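Local coordinates for protein tRNA (adenine(58)-N(1))-methyltransferase TrmI (Thermus thermophilus, PDB 2PWY) that methylates N1 of adenosine 58 in tRNA, using S-adenosyl-L-methionine as the methyl donor, and is needed for growth at extreme temperatures, at residues P9-D14 / A19-P24; G27-F30 / G35-P38; H39-E44 / G49-H54. One frame throughout, in Å; residues are numbered along the deposited sequence.

Contact 1: P9-D14 / A19-P24; sequences PLLLKD and AYLVFP
Tyr20 pairs with Leu12, Pro9 meets Phe23, and between them the strands 10-13 and 19-22 run antiparallel as a beta hairpin. Tyr20 has the most surface buried by the contact. Its N donates to Leu12 O and its own O takes Leu12 N, each bond 2.8 Å long; Leu10 and Val22 form the next hydrogen-bonded pair. With chi1 at -50°, CG beside the backbone N, the phenol extends toward Asp14, with CD2 of Tyr20 3.6 Å from Leu12 O. Its OH donates to Asp14 OD2 at 3.1 Å, from above the carboxylate plane, with ring and carboxylate planes 74° apart. Asp14 OD2 also bonds His32, and Asp14 OD1 takes Arg18 N. A phenylalanine here lacks the hydroxyl and would probably leave Asp14 OD2 with His32 but without its cross-strand donor. At the other end Pro9 CB sits over one face of the Phe23 ring, 4.0 Å from its centroid, a CH-pi contact. Leu12 CD1 leans on Val22 CG2 at 3.8 Å, on the face that Leu42 of helix 39-45 covers. The hairpin is thus held by its backbone ladder and apolar side chains, with one polar side-chain bond, from Tyr20 to Asp14 just past the first strand, closing the end near the turn.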
loop_
_atom_site.group_PDB
_atom_site.type_symbol
_atom_site.label_atom_id
_atom_site.label_comp_id
_atom_site.label_asym_id
_atom_site.label_seq_id
_atom_site.Cartn_x
_atom_site.Cartn_y
_atom_site.Cartn_z
ATOM N N PRO A 9 30.707 -12.983 10.295
ATOM C CA PRO A 9 31.160 -12.149 9.180
ATOM C C PRO A 9 30.962 -10.666 9.463
ATOM O O PRO A 9 30.264 -10.298 10.415
ATOM C CB PRO A 9 30.265 -12.591 8.025
ATOM C CG PRO A 9 28.999 -13.029 8.684
ATOM C CD PRO A 9 29.440 -13.675 9.980
ATOM N N LEU A 10 31.604 -9.823 8.664
ATOM C CA LEU A 10 31.394 -8.391 8.755
ATOM C C LEU A 10 30.638 -7.914 7.531
ATOM O O LEU A 10 30.670 -8.557 6.491
ATOM C CB LEU A 10 32.745 -7.666 8.835
ATOM C CG LEU A 10 33.608 -7.981 10.060
ATOM C CD1 LEU A 10 34.988 -7.395 9.843
ATOM C CD2 LEU A 10 32.971 -7.438 11.344
ATOM N N LEU A 11 29.942 -6.792 7.665
ATOM C CA LEU A 11 29.354 -6.119 6.518
ATOM C C LEU A 11 29.999 -4.747 6.426
ATOM O O LEU A 11 29.989 -3.980 7.393
ATOM C CB LEU A 11 27.830 -5.998 6.652
ATOM C CG LEU A 11 27.094 -5.417 5.441
ATOM C CD1 LEU A 11 26.878 -6.526 4.430
ATOM C CD2 LEU A 11 25.759 -4.793 5.856
ATOM N N LEU A 12 30.577 -4.467 5.267
ATOM C CA LEU A 12 31.202 -3.185 4.994
ATOM C C LEU A 12 30.278 -2.370 4.102
ATOM O O LEU A 12 29.643 -2.918 3.194
ATOM C CB LEU A 12 32.548 -3.385 4.294
ATOM C CG LEU A 12 33.547 -4.359 4.931
ATOM C CD1 LEU A 12 34.856 -4.347 4.139
ATOM C CD2 LEU A 12 33.785 -4.030 6.411
ATOM N N LYS A 13 30.185 -1.072 4.379
ATOM C CA LYS A 13 29.479 -0.140 3.498
ATOM C C LYS A 13 30.401 1.011 3.112
ATOM O O LYS A 13 31.104 1.585 3.971
ATOM C CB LYS A 13 28.212 0.416 4.151
ATOM C CG LYS A 13 27.108 -0.618 4.394
ATOM C CD LYS A 13 25.744 0.043 4.670
ATOM C CE LYS A 13 25.602 0.517 6.135
ATOM N NZ LYS A 13 24.199 0.895 6.546
ATOM N N ASP A 14 30.408 1.350 1.826
ATOM C CA ASP A 14 31.190 2.489 1.354
ATOM C C ASP A 14 30.324 3.752 1.323
ATOM O O ASP A 14 29.143 3.700 1.686
ATOM C CB ASP A 14 31.884 2.180 0.011
ATOM C CG ASP A 14 30.904 1.881 -1.124
ATOM O OD1 ASP A 14 29.730 2.311 -1.072
ATOM O OD2 ASP A 14 31.336 1.219 -2.095
ATOM N N ALA A 19 27.075 -2.387 -0.173
ATOM C CA ALA A 19 27.343 -3.289 0.955
ATOM C C ALA A 19 28.097 -4.542 0.521
ATOM O O ALA A 19 27.855 -5.085 -0.560
ATOM C CB ALA A 19 26.047 -3.670 1.657
ATOM N N TYR A 20 29.013 -4.991 1.375
ATOM C CA TYR A 20 29.867 -6.134 1.081
ATOM C C TYR A 20 29.980 -7.015 2.304
ATOM O O TYR A 20 30.322 -6.540 3.387
ATOM C CB TYR A 20 31.275 -5.680 0.691
ATOM C CG TYR A 20 31.330 -4.612 -0.375
ATOM C CD1 TYR A 20 31.527 -4.949 -1.716
ATOM C CD2 TYR A 20 31.204 -3.262 -0.043
ATOM C CE1 TYR A 20 31.583 -3.964 -2.703
ATOM C CE2 TYR A 20 31.263 -2.271 -1.026
ATOM C CZ TYR A 20 31.451 -2.632 -2.349
ATOM O OH TYR A 20 31.503 -1.654 -3.326
ATOM N N LEU A 21 29.715 -8.303 2.117
ATOM C CA LEU A 21 29.840 -9.271 3.186
ATOM C C LEU A 21 31.247 -9.847 3.137
ATOM O O LEU A 21 31.705 -10.335 2.095
ATOM C CB LEU A 21 28.771 -10.361 3.031
ATOM C CG LEU A 21 28.341 -11.231 4.210
ATOM C CD1 LEU A 21 27.811 -10.430 5.408
ATOM C CD2 LEU A 21 27.278 -12.206 3.727
ATOM N N VAL A 22 31.944 -9.757 4.260
ATOM C CA VAL A 22 33.341 -10.175 4.340
ATOM C C VAL A 22 33.493 -11.183 5.471
ATOM O O VAL A 22 32.993 -10.974 6.578
ATOM C CB VAL A 22 34.283 -8.953 4.522
ATOM C CG1 VAL A 22 35.734 -9.390 4.706
ATOM C CG2 VAL A 22 34.148 -7.995 3.334
ATOM N N PHE A 23 34.149 -12.296 5.164
ATOM C CA PHE A 23 34.457 -13.318 6.150
ATOM C C PHE A 23 35.950 -13.173 6.454
ATOM O O PHE A 23 36.795 -13.653 5.693
ATOM C CB PHE A 23 34.100 -14.710 5.615
ATOM C CG PHE A 23 32.636 -14.870 5.278
ATOM C CD1 PHE A 23 31.751 -15.412 6.204
ATOM C CD2 PHE A 23 32.141 -14.449 4.043
ATOM C CE1 PHE A 23 30.384 -15.545 5.901
ATOM C CE2 PHE A 23 30.780 -14.574 3.725
ATOM C CZ PHE A 23 29.898 -15.124 4.655
ATOM N N PRO A 24 36.278 -12.466 7.547
ATOM C CA PRO A 24 37.673 -12.069 7.782
ATOM C C PRO A 24 38.593 -13.262 7.991
ATOM O O PRO A 24 38.186 -14.275 8.563
ATOM C CB PRO A 24 37.597 -11.225 9.063
ATOM C CG PRO A 24 36.153 -10.876 9.222
ATOM C CD PRO A 24 35.384 -11.989 8.615
#

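Contact 2: G27-F30 / G35-P38; sequences GGVF and GSVP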
loop_
_atom_site.group_PDB
_atom_site.type_symbol
_atom_site.label_atom_id
_atom_site.label_comp_id
_atom_site.label_asym_id
_atom_site.label_seq_id
_atom_site.Cartn_x
_atom_site.Cartn_y
_atom_site.Cartn_z
ATOM N N GLY A 27 45.705 -12.323 6.949
ATOM C CA GLY A 27 46.348 -12.257 5.650
ATOM C C GLY A 27 45.360 -11.951 4.538
ATOM O O GLY A 27 45.760 -11.757 3.388
ATOM N N GLY A 28 44.072 -11.914 4.883
ATOM C CA GLY A 28 43.018 -11.578 3.927
ATOM C C GLY A 28 43.020 -10.102 3.576
ATOM O O GLY A 28 43.425 -9.260 4.380
ATOM N N VAL A 29 42.564 -9.791 2.367
ATOM C CA VAL A 29 42.504 -8.414 1.890
ATOM C C VAL A 29 41.159 -8.161 1.215
ATOM O O VAL A 29 40.727 -8.936 0.353
ATOM C CB VAL A 29 43.658 -8.103 0.896
ATOM C CG1 VAL A 29 43.480 -6.736 0.253
ATOM C CG2 VAL A 29 45.023 -8.212 1.596
ATOM N N PHE A 30 40.500 -7.080 1.622
ATOM C CA PHE A 30 39.275 -6.632 0.976
ATOM C C PHE A 30 39.662 -5.696 -0.147
ATOM O O PHE A 30 40.332 -4.693 0.086
ATOM C CB PHE A 30 38.356 -5.907 1.979
ATOM C CG PHE A 30 37.120 -5.308 1.350
ATOM C CD1 PHE A 30 36.095 -6.130 0.894
ATOM C CD2 PHE A 30 36.991 -3.927 1.203
ATOM C CE1 PHE A 30 34.948 -5.590 0.307
ATOM C CE2 PHE A 30 35.841 -3.372 0.613
ATOM C CZ PHE A 30 34.828 -4.207 0.166
ATOM N N GLY A 35 40.736 1.787 -2.701
ATOM C CA GLY A 35 41.757 1.319 -1.776
ATOM C C GLY A 35 41.413 -0.003 -1.128
ATOM O O GLY A 35 40.334 -0.160 -0.535
ATOM N N SER A 36 42.333 -0.957 -1.260
ATOM C CA SER A 36 42.209 -2.250 -0.596
ATOM C C SER A 36 42.579 -2.134 0.879
ATOM O O SER A 36 43.400 -1.295 1.262
ATOM C CB SER A 36 43.080 -3.293 -1.289
ATOM O OG SER A 36 42.583 -3.555 -2.592
ATOM N N VAL A 37 41.960 -2.977 1.704
ATOM C CA VAL A 37 42.126 -2.906 3.152
ATOM C C VAL A 37 42.391 -4.308 3.690
ATOM O O VAL A 37 41.604 -5.216 3.421
ATOM C CB VAL A 37 40.854 -2.316 3.840
ATOM C CG1 VAL A 37 41.029 -2.259 5.353
ATOM C CG2 VAL A 37 40.531 -0.922 3.295
ATOM N N PRO A 38 43.484 -4.487 4.467
ATOM C CA PRO A 38 43.727 -5.790 5.095
ATOM C C PRO A 38 42.595 -6.126 6.054
ATOM O O PRO A 38 42.059 -5.233 6.726
ATOM C CB PRO A 38 45.028 -5.588 5.890
ATOM C CG PRO A 38 45.608 -4.314 5.419
ATOM C CD PRO A 38 44.524 -3.493 4.814
#
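Val29 CG1 leans on Ser36 CB at the margin of a short two-stranded ribbon, while the Phe30 ring goes off on the face it shares with Val37. The valine does its touching with CG1, which lies anti to the backbone N (chi1 172°), the turn that brings it alongside Ser36 CB at 3.8 Å. Ser36 CB also comes within 3.4 Å of Phe30 O, and its OG is hydrogen-bonded to His31. The strands 29-30 and 37-38 make a beta hairpin, with one hydrogen-bonded pair, Phe30 and Val37, beside the non-hydrogen-bonded pair Val29 and Pro38. Phe30 N gives its hydrogen to Val37 O at 2.8 Å, and Val37 N returns a bond to Phe30 O at 2.9 Å. Phe30 and Val37 put their side chains on the same face, yet the phenylalanine side chain approaches Val37 through CB, 3.6 Å from Val37 O. Its CG lies anti to the backbone N (chi1 175°), which carries the ring away from Val37 to an edge-to-face stack with Tyr20. Leu59 of strand 58-62 touches both Phe30 and Val37. Pro38 is the N-cap of helix 39-45, and its CA makes a CA-H...O contact with Gly28 O at 3.6 Å.

Contact 3: H39-E44 / G49-H54; sequences HEALLE and GVVRTH. With SO4 (sulfate ion), chain D.
Val51 is the residue through which strand 50-52 meets helix 39-45, touching Ala41 and Leu42. Following the segment from its start, Gly49, just ahead of the strand, bonds through its backbone to Val61 of strand 58-62, and Val50 turns its side chain away from the helix to rest on Glu58. Val51 points the other way, toward the helix. Its CG2 does all the touching: it lies anti to the carbonyl carbon, beside the backbone N, and meets Ala41 O at 3.8 Å. The same methyl is 4.4 Å from Ala41 CB and 4.1 Å from Leu42 CD2. Leu42 starts out away from the strand, but with chi1 at -58° and chi2 at 174° its CD2 branch swings back, and the two side chains cross at about a right angle. No hydrogen bond joins helix and strand, so what links them directly is this one methyl against a helical turn. Arg52 faces outward and packs on Glu58. Its chain bends at chi3 (-65°), and the guanidinium meets a sulfate, probably from the crystallisation liquor, at its edge and in its plane. NH2 of Arg52 gives a nearly straight bond of 2.7 Å to sulfate O4, while Arg52 NH1 reaches sulfate O3 at a longer 3.3 Å, a two-point grip that in this crystal would tend to set the rotation of the guanidinium. Thr53 packs on Val37, and His54 bonds through its backbone to Lys34. Within the N-terminal domain, which may take part in tRNA recognition, the strand lies at the margin of a four-stranded antiparallel sheet, bonded to strand 58-62. Helix 39-45 covers part of that sheet, with Leu42 reaching Leu10 and Leu12 of strand 10-13 as well as Val37 of strand 37-38.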
loop_
_atom_site.group_PDB
_atom_site.type_symbol
_atom_site.label_atom_id
_atom_site.label_comp_id
_atom_site.label_asym_id
_atom_site.label_seq_id
_atom_site.Cartn_x
_atom_site.Cartn_y
_atom_site.Cartn_z
ATOM N N HIS A 39 42.226 -7.405 6.121
ATOM C CA HIS A 39 41.184 -7.831 7.046
ATOM C C HIS A 39 41.466 -7.421 8.491
ATOM O O HIS A 39 40.545 -7.094 9.237
ATOM C CB HIS A 39 40.955 -9.338 6.925
ATOM C CG HIS A 39 40.225 -9.729 5.678
ATOM N ND1 HIS A 39 39.775 -11.011 5.453
ATOM C CD2 HIS A 39 39.847 -9.004 4.596
ATOM C CE1 HIS A 39 39.172 -11.068 4.278
ATOM N NE2 HIS A 39 39.192 -9.861 3.741
ATOM N N GLU A 40 42.741 -7.414 8.873
ATOM C CA GLU A 40 43.131 -6.982 10.216
ATOM C C GLU A 40 42.634 -5.569 10.529
ATOM O O GLU A 40 42.213 -5.299 11.657
ATOM C CB GLU A 40 44.652 -7.036 10.385
ATOM C CG GLU A 40 45.242 -8.441 10.337
ATOM C CD GLU A 40 45.404 -9.011 8.924
ATOM O OE1 GLU A 40 45.136 -8.304 7.923
ATOM O OE2 GLU A 40 45.816 -10.185 8.822
ATOM N N ALA A 41 42.683 -4.677 9.543
ATOM C CA ALA A 41 42.251 -3.284 9.758
ATOM C C ALA A 41 40.758 -3.246 10.068
ATOM O O ALA A 41 40.298 -2.425 10.870
ATOM C CB ALA A 41 42.555 -2.419 8.554
ATOM N N LEU A 42 40.014 -4.136 9.413
ATOM C CA LEU A 42 38.566 -4.243 9.589
ATOM C C LEU A 42 38.230 -4.697 10.991
ATOM O O LEU A 42 37.365 -4.122 11.653
ATOM C CB LEU A 42 37.962 -5.206 8.565
ATOM C CG LEU A 42 38.187 -4.865 7.092
ATOM C CD1 LEU A 42 37.657 -5.977 6.179
ATOM C CD2 LEU A 42 37.575 -3.532 6.709
ATOM N N LEU A 43 38.926 -5.733 11.441
ATOM C CA LEU A 43 38.734 -6.272 12.775
ATOM C C LEU A 43 39.132 -5.246 13.835
ATOM O O LEU A 43 38.463 -5.097 14.863
ATOM C CB LEU A 43 39.521 -7.575 12.926
ATOM C CG LEU A 43 39.127 -8.701 11.944
ATOM C CD1 LEU A 43 40.256 -9.717 11.806
ATOM C CD2 LEU A 43 37.833 -9.390 12.368
ATOM N N GLU A 44 40.212 -4.519 13.566
ATOM C CA GLU A 44 40.668 -3.476 14.475
ATOM C C GLU A 44 39.646 -2.346 14.619
ATOM O O GLU A 44 39.388 -1.880 15.732
ATOM C CB GLU A 44 42.048 -2.982 14.044
ATOM C CG GLU A 44 43.123 -3.951 14.526
ATOM C CD GLU A 44 44.380 -3.993 13.667
ATOM O OE1 GLU A 44 44.520 -3.159 12.741
ATOM O OE2 GLU A 44 45.229 -4.881 13.933
ATOM N N GLY A 49 32.851 0.954 13.724
ATOM C CA GLY A 49 34.056 1.695 13.362
ATOM C C GLY A 49 34.164 1.963 11.875
ATOM O O GLY A 49 33.268 1.598 11.103
ATOM N N VAL A 50 35.261 2.607 11.470
ATOM C CA VAL A 50 35.479 2.932 10.059
ATOM C C VAL A 50 36.937 2.722 9.666
ATOM O O VAL A 50 37.828 2.753 10.518
ATOM C CB VAL A 50 35.046 4.396 9.690
ATOM C CG1 VAL A 50 33.572 4.634 9.961
ATOM C CG2 VAL A 50 35.913 5.440 10.404
ATOM N N VAL A 51 37.165 2.487 8.376
ATOM C CA VAL A 51 38.504 2.486 7.807
ATOM C C VAL A 51 38.518 3.521 6.685
ATOM O O VAL A 51 37.779 3.393 5.706
ATOM C CB VAL A 51 38.933 1.087 7.267
ATOM C CG1 VAL A 51 40.338 1.155 6.663
ATOM C CG2 VAL A 51 38.874 0.013 8.377
ATOM N N ARG A 52 39.342 4.559 6.846
ATOM C CA ARG A 52 39.468 5.602 5.826
ATOM C C ARG A 52 40.395 5.124 4.705
ATOM O O ARG A 52 41.504 4.640 4.964
ATOM C CB ARG A 52 40.056 6.880 6.422
ATOM C CG ARG A 52 39.226 7.559 7.508
ATOM C CD ARG A 52 39.787 8.966 7.763
ATOM N NE ARG A 52 41.144 8.935 8.323
ATOM C CZ ARG A 52 42.052 9.902 8.177
ATOM N NH1 ARG A 52 41.773 10.993 7.470
ATOM N NH2 ARG A 52 43.252 9.773 8.730
ATOM N N THR A 53 39.949 5.253 3.461
ATOM C CA THR A 53 40.825 4.908 2.339
ATOM C C THR A 53 41.116 6.150 1.479
ATOM O O THR A 53 41.361 7.229 2.033
ATOM C CB THR A 53 40.278 3.708 1.531
ATOM O OG1 THR A 53 39.012 4.051 0.976
ATOM C CG2 THR A 53 40.094 2.484 2.441
ATOM N N HIS A 54 41.109 6.005 0.152
ATOM C CA HIS A 54 41.515 7.101 -0.742
ATOM C C HIS A 54 40.379 7.991 -1.213
ATOM O O HIS A 54 39.218 7.565 -1.245
ATOM C CB HIS A 54 42.241 6.555 -1.973
ATOM C CG HIS A 54 43.507 5.840 -1.639
ATOM N ND1 HIS A 54 44.633 6.496 -1.190
ATOM C CD2 HIS A 54 43.821 4.525 -1.672
ATOM C CE1 HIS A 54 45.594 5.617 -0.971
ATOM N NE2 HIS A 54 45.126 4.412 -1.254
HETATM S S SO4 D . 45.015 13.064 8.017
HETATM O O1 SO4 D . 45.299 13.010 6.587
HETATM O O2 SO4 D . 45.977 13.954 8.656
HETATM O O3 SO4 D . 43.656 13.561 8.228
HETATM O O4 SO4 D . 45.165 11.728 8.597
#

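The three contacts follow one another along the chain, each closing before the next opens, and all lie in the N-terminal domain. The centres of contacts 1 and 2 are about 12 Å apart, those of contacts 1 and 3 about 11 Å, and those of contacts 2 and 3 about 9 Å. Contacts 1 and 3 share the four-stranded sheet, whose outermost strands within the chain are 19-22 and 50-52. Contact 2 is a separate hairpin that leads straight into helix 39-45 of contact 3. Phe30 packs against Leu12 and Val22, and His39 against Val22 and Pro24, knitting the pieces into one small domain apart from the catalytic domain that binds S-adenosyl-L-methionine.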